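Local coordinates for protein arginase 1, mitochondrial (Arabidopsis thaliana, PDB 6VSU) that hydrolyses L-arginine to urea and L-ornithine with two manganese ions per subunit, and also converts agmatine to putrescine, at residues V286-V291 with R313-K318. Sequence-based numbering, arbitrary orientation.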
# COMPACT_ATOMS: atom_id res chain seq x y z
N VAL E 286 25.90 22.59 -18.81
CA VAL E 286 25.75 22.38 -20.27
C VAL E 286 24.79 21.24 -20.47
O VAL E 286 24.22 21.16 -21.53
CB VAL E 286 27.07 22.10 -20.99
CG1 VAL E 286 27.91 23.38 -21.05
CG2 VAL E 286 27.85 20.93 -20.39
N GLY E 287 24.58 20.46 -19.44
CA GLY E 287 23.58 19.39 -19.49
C GLY E 287 23.45 18.70 -18.14
O GLY E 287 24.32 18.91 -17.26
N ALA E 288 22.42 17.87 -18.01
CA ALA E 288 22.15 17.17 -16.76
C ALA E 288 21.32 15.92 -17.05
O ALA E 288 20.72 15.80 -18.10
CB ALA E 288 21.48 18.11 -15.78
N ASP E 289 21.26 15.02 -16.08
CA ASP E 289 20.31 13.89 -16.14
C ASP E 289 19.72 13.68 -14.75
O ASP E 289 20.36 14.02 -13.72
CB ASP E 289 20.92 12.67 -16.82
CG ASP E 289 22.10 12.05 -16.12
OD1 ASP E 289 21.97 11.73 -14.92
OD2 ASP E 289 23.12 11.76 -16.85
N VAL E 290 18.53 13.08 -14.73
CA VAL E 290 17.89 12.54 -13.50
C VAL E 290 17.48 11.11 -13.77
O VAL E 290 16.61 10.90 -14.64
CB VAL E 290 16.71 13.40 -13.06
CG1 VAL E 290 16.05 12.78 -11.83
CG2 VAL E 290 17.18 14.80 -12.77
N VAL E 291 18.12 10.16 -13.09
CA VAL E 291 18.05 8.72 -13.47
C VAL E 291 17.67 7.91 -12.22
O VAL E 291 17.76 8.42 -11.09
CB VAL E 291 19.39 8.24 -14.03
CG1 VAL E 291 19.80 9.00 -15.27
CG2 VAL E 291 20.52 8.33 -13.02
N ARG E 313 12.99 20.30 -12.14
CA ARG E 313 12.59 21.72 -12.19
C ARG E 313 13.76 22.61 -11.71
O ARG E 313 13.99 23.68 -12.34
CB ARG E 313 11.34 21.91 -11.32
CG ARG E 313 10.05 21.29 -11.86
CD ARG E 313 9.01 21.22 -10.76
NE ARG E 313 8.72 22.48 -10.10
CZ ARG E 313 7.56 23.08 -10.08
NH1 ARG E 313 6.48 22.55 -10.61
NH2 ARG E 313 7.48 24.23 -9.46
N GLU E 314 14.40 22.25 -10.60
CA GLU E 314 15.52 23.04 -10.03
C GLU E 314 16.70 23.05 -11.02
O GLU E 314 17.28 24.10 -11.20
CB GLU E 314 15.82 22.56 -8.61
CG GLU E 314 14.70 22.86 -7.63
CD GLU E 314 14.31 24.33 -7.55
OE1 GLU E 314 15.20 25.15 -7.34
OE2 GLU E 314 13.13 24.63 -7.71
N LEU E 315 16.97 21.92 -11.67
CA LEU E 315 18.06 21.85 -12.66
C LEU E 315 17.71 22.77 -13.82
O LEU E 315 18.61 23.42 -14.44
CB LEU E 315 18.25 20.42 -13.14
CG LEU E 315 19.04 19.52 -12.20
CD1 LEU E 315 18.96 18.05 -12.67
CD2 LEU E 315 20.52 19.93 -12.08
N ALA E 316 16.45 22.75 -14.24
CA ALA E 316 16.01 23.55 -15.38
C ALA E 316 16.30 25.02 -15.03
O ALA E 316 16.72 25.74 -15.90
CB ALA E 316 14.55 23.33 -15.68
N ALA E 317 16.00 25.43 -13.79
CA ALA E 317 16.15 26.85 -13.38
C ALA E 317 17.63 27.23 -13.45
O ALA E 317 17.92 28.39 -13.71
CB ALA E 317 15.59 27.07 -11.99
N LYS E 318 18.51 26.25 -13.28
CA LYS E 318 19.96 26.47 -13.29
C LYS E 318 20.53 26.44 -14.71
O LYS E 318 21.53 27.16 -15.00
CB LYS E 318 20.59 25.38 -12.43
CG LYS E 318 22.05 25.58 -12.17
CD LYS E 318 22.54 24.81 -10.97
CE LYS E 318 23.90 25.30 -10.53
NZ LYS E 318 23.74 26.46 -9.66
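Leu315 reaches from the C-terminal helix onto the central parallel sheet and sets one methyl, CD1, against both Ala288 and Val290 of strand 285-291. The side-chain contacts are apolar. CD1 lies 3.7 Å from Val290 CG2 and 4.0 Å from Ala288 CB, bridging two residues, separated by one in sequence, that point to the same face of the strand. With CG anti to its carbonyl carbon (chi1 -80°), the leucine sends its branch off the helix toward the sheet. A chi1 of 177° places Val290 CG1 anti to the backbone N and CG2 anti to the carbonyl carbon, and it is CG2 that meets the leucine. Leu315 CD2 also lies near Ala288, 4.2 Å from its CB, but well away from Val290.

Beyond the pair, Leu315 also packs on Leu134 of strand 131-136 and on Ile246 and Ile248 of strand 244-249, so its side chain spans three adjacent strands. Segments 286-291 and 313-318 run antiparallel (179°), their axes 9.6 Å apart at closest approach, as expected for a helix lying along a sheet in the α/β fold of the arginase family.

No hydrogen bond crosses the interface; Asp289 O is at its margin, 4.4 Å from Leu315 CD1. The Asp289 carboxylate turns to the opposite face, where OD2 is hydrogen-bonded to Tyr245 OH and Ser143 OG and OD1 to Ser247 OG. Its side chain lies about 4 Å from that of the manganese ligand His140.

The buried contact thus rests on close methyl packing: Ala288 and Val290 face the helix, while Asp289 joins a polar network near the manganese site.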